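PDB 1VL5: BH2331 protein, which probably acts as an S-adenosylmethionine-dependent methyltransferase, passing the methyl group to a substrate. Local coordinates for residues D43-G48 against A64-E69. Residues are numbered along the deposited sequence; the frame is centred on the assembly and turned at random.
Sequences DVATGG and AFDLTE
Asp66 reaches from the end of strand 61-66 to the turn after strand 40-44, a case of one carboxylate fastening a strand end to its neighbour's turn. Its CB lies 4.1 Å from Thr46 CG2, and CG comes within 3.6 Å of Ala45 CA. OD2 accepts the backbone N-H of Gly47 at 2.8 Å, met nearly along its own C-O axis, whereas OD1 turns back to the next residue and takes the N-H of Leu67 on its anti lone pair at 2.7 Å. With both oxygens engaged, the carboxylate is restrained from rotating.

Behind this link the two strands pair in parallel. Phe65 N donates to Asp43 O, and Phe65 O then receives a bond from Thr46 N at 2.9 Å and a weak, strongly bent one from Ala45 N. Thr46 faces the second strand: CG2 sits over the Phe65 backbone, while OG1, anti to the backbone N (chi1 -170°), passes Ala64 CB at 3.8 Å and donates to Asp43 OD2 from above the carboxylate plane. Asp43 is further held by Ala52 N and Thr108 OG1. On the sheet's other face, Val44 CG1 approaches Phe65 CD2.

An asparagine in place of Asp66 would remove the charge and one acceptor oxygen, so that the N-H of Gly47 or Leu67 would probably face an amide NH2. The strands belong to a beta-alpha-beta unit whose turn, consistent with a Rossmann-type GxGxxA pattern, would in relatives border the S-adenosylmethionine site, and Asp66 stands where they often carry the acid that binds the ribose hydroxyls. The chemistry thus implies a turn held by the Phe65 carbonyl and Asp66 carboxylate through its N-H groups, and by Asp43 through the Thr46 hydroxyl.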
ATOM      1  N   ASP A  43       8.399  -3.404  -8.748  1.00 28.51           N
ATOM      2  CA  ASP A  43       7.304  -3.614  -7.791  1.00 25.84           C
ATOM      3  C   ASP A  43       7.877  -3.732  -6.390  1.00 26.14           C
ATOM      4  O   ASP A  43       8.461  -4.751  -6.042  1.00 31.23           O
ATOM      5  CB  ASP A  43       6.485  -4.851  -8.190  1.00 27.47           C
ATOM      6  CG  ASP A  43       5.231  -5.062  -7.310  1.00 28.25           C
ATOM      7  OD1 ASP A  43       4.681  -4.073  -6.712  1.00 33.22           O
ATOM      8  OD2 ASP A  43       4.798  -6.236  -7.213  1.00 29.53           O
ATOM      9  N   VAL A  44       7.831  -2.615  -5.655  1.00 29.06           N
ATOM     10  CA  VAL A  44       8.422  -2.494  -4.332  1.00 28.83           C
ATOM     11  C   VAL A  44       7.530  -3.166  -3.277  1.00 28.59           C
ATOM     12  O   VAL A  44       6.318  -2.888  -3.203  1.00 28.68           O
ATOM     13  CB  VAL A  44       8.720  -1.000  -3.973  1.00 30.56           C
ATOM     14  CG1 VAL A  44       9.301  -0.859  -2.588  1.00 34.22           C
ATOM     15  CG2 VAL A  44       9.654  -0.387  -4.981  1.00 31.67           C
ATOM     16  N   ALA A  45       8.154  -4.040  -2.464  1.00 28.86           N
ATOM     17  CA  ALA A  45       7.485  -4.823  -1.424  1.00 28.06           C
ATOM     18  C   ALA A  45       6.421  -5.672  -2.088  1.00 29.07           C
ATOM     19  O   ALA A  45       5.220  -5.568  -1.842  1.00 25.93           O
ATOM     20  CB  ALA A  45       6.886  -3.892  -0.373  1.00 31.19           C
ATOM     21  N   THR A  46       6.874  -6.494  -3.021  1.00 28.78           N
ATOM     22  CA  THR A  46       5.960  -7.203  -3.843  1.00 27.28           C
ATOM     23  C   THR A  46       5.018  -8.137  -3.041  1.00 28.28           C
ATOM     24  O   THR A  46       3.878  -8.408  -3.488  1.00 29.33           O
ATOM     25  CB  THR A  46       6.751  -7.963  -4.946  1.00 27.78           C
ATOM     26  OG1 THR A  46       5.844  -8.487  -5.893  1.00 26.05           O
ATOM     27  CG2 THR A  46       7.507  -9.048  -4.360  1.00 27.28           C
ATOM     28  N   GLY A  47       5.477  -8.648  -1.901  1.00 28.61           N
ATOM     29  CA  GLY A  47       4.596  -9.440  -0.994  1.00 28.10           C
ATOM     30  C   GLY A  47       4.128 -10.696  -1.707  1.00 30.06           C
ATOM     31  O   GLY A  47       4.960 -11.478  -2.155  1.00 27.92           O
ATOM     32  N   GLY A  48       2.806 -10.853  -1.862  1.00 28.65           N
ATOM     33  CA  GLY A  48       2.243 -12.037  -2.528  1.00 31.10           C
ATOM     34  C   GLY A  48       2.396 -12.005  -4.048  1.00 30.18           C
ATOM     35  O   GLY A  48       2.111 -13.007  -4.720  1.00 29.07           O
ATOM     36  N   ALA A  64      10.367  -7.887  -9.183  1.00 26.96           N
ATOM     37  CA  ALA A  64       9.586  -8.052  -7.951  1.00 23.89           C
ATOM     38  C   ALA A  64      10.553  -8.040  -6.789  1.00 25.38           C
ATOM     39  O   ALA A  64      11.423  -8.925  -6.660  1.00 25.37           O
ATOM     40  CB  ALA A  64       8.797  -9.386  -8.029  1.00 28.87           C
ATOM     41  N   PHE A  65      10.392  -7.046  -5.918  1.00 25.57           N
ATOM     42  CA  PHE A  65      11.396  -6.704  -4.923  1.00 25.97           C
ATOM     43  C   PHE A  65      10.822  -6.798  -3.506  1.00 27.38           C
ATOM     44  O   PHE A  65       9.783  -6.166  -3.198  1.00 24.92           O
ATOM     45  CB  PHE A  65      11.797  -5.264  -5.247  1.00 27.43           C
ATOM     46  CG  PHE A  65      12.840  -4.669  -4.367  1.00 24.78           C
ATOM     47  CD1 PHE A  65      14.169  -5.121  -4.415  1.00 24.11           C
ATOM     48  CD2 PHE A  65      12.533  -3.594  -3.551  1.00 27.01           C
ATOM     49  CE1 PHE A  65      15.146  -4.530  -3.640  1.00 25.64           C
ATOM     50  CE2 PHE A  65      13.512  -3.009  -2.783  1.00 31.06           C
ATOM     51  CZ  PHE A  65      14.839  -3.514  -2.836  1.00 26.35           C
ATOM     52  N   ASP A  66      11.499  -7.516  -2.618  1.00 25.59           N
ATOM     53  CA  ASP A  66      11.064  -7.551  -1.230  1.00 26.38           C
ATOM     54  C   ASP A  66      12.214  -7.966  -0.318  1.00 27.59           C
ATOM     55  O   ASP A  66      13.311  -8.317  -0.774  1.00 23.17           O
ATOM     56  CB  ASP A  66       9.841  -8.447  -1.010  1.00 24.17           C
ATOM     57  CG  ASP A  66       8.844  -7.874  -0.006  1.00 30.64           C
ATOM     58  OD1 ASP A  66       9.294  -7.321   1.044  1.00 28.62           O
ATOM     59  OD2 ASP A  66       7.610  -7.977  -0.259  1.00 27.08           O
ATOM     60  N   LEU A  67      11.938  -7.910   0.971  1.00 27.70           N
ATOM     61  CA  LEU A  67      12.977  -7.974   1.989  1.00 29.58           C
ATOM     62  C   LEU A  67      13.618  -9.342   2.170  1.00 29.73           C
ATOM     63  O   LEU A  67      14.779  -9.394   2.510  1.00 32.48           O
ATOM     64  CB  LEU A  67      12.415  -7.547   3.321  1.00 32.45           C
ATOM     65  CG  LEU A  67      12.274  -6.073   3.584  1.00 35.78           C
ATOM     66  CD1 LEU A  67      11.367  -5.899   4.780  1.00 45.05           C
ATOM     67  CD2 LEU A  67      13.616  -5.400   3.826  1.00 39.26           C
ATOM     68  N   THR A  68      12.890 -10.439   1.952  1.00 31.57           N
ATOM     69  CA  THR A  68      13.443 -11.788   2.185  1.00 31.59           C
ATOM     70  C   THR A  68      13.211 -12.765   1.031  1.00 31.35           C
ATOM     71  O   THR A  68      12.255 -12.615   0.255  1.00 26.49           O
ATOM     72  CB  THR A  68      12.835 -12.370   3.455  1.00 30.28           C
ATOM     73  OG1 THR A  68      11.472 -12.674   3.191  1.00 31.77           O
ATOM     74  CG2 THR A  68      12.896 -11.323   4.653  1.00 30.80           C
ATOM     75  N   GLU A  69      14.067 -13.782   0.952  1.00 32.03           N
ATOM     76  CA  GLU A  69      13.882 -14.910   0.012  1.00 33.55           C
ATOM     77  C   GLU A  69      12.559 -15.663   0.208  1.00 33.43           C
ATOM     78  O   GLU A  69      11.953 -16.042  -0.764  1.00 33.11           O
ATOM     79  CB  GLU A  69      15.049 -15.897   0.123  1.00 36.67           C
ATOM     80  CG  GLU A  69      14.981 -17.165  -0.742  1.00 41.29           C
ATOM     81  CD  GLU A  69      14.885 -16.908  -2.274  1.00 54.93           C
ATOM     82  OE1 GLU A  69      15.151 -15.775  -2.736  1.00 57.29           O
ATOM     83  OE2 GLU A  69      14.557 -17.869  -3.022  1.00 63.88           O
TER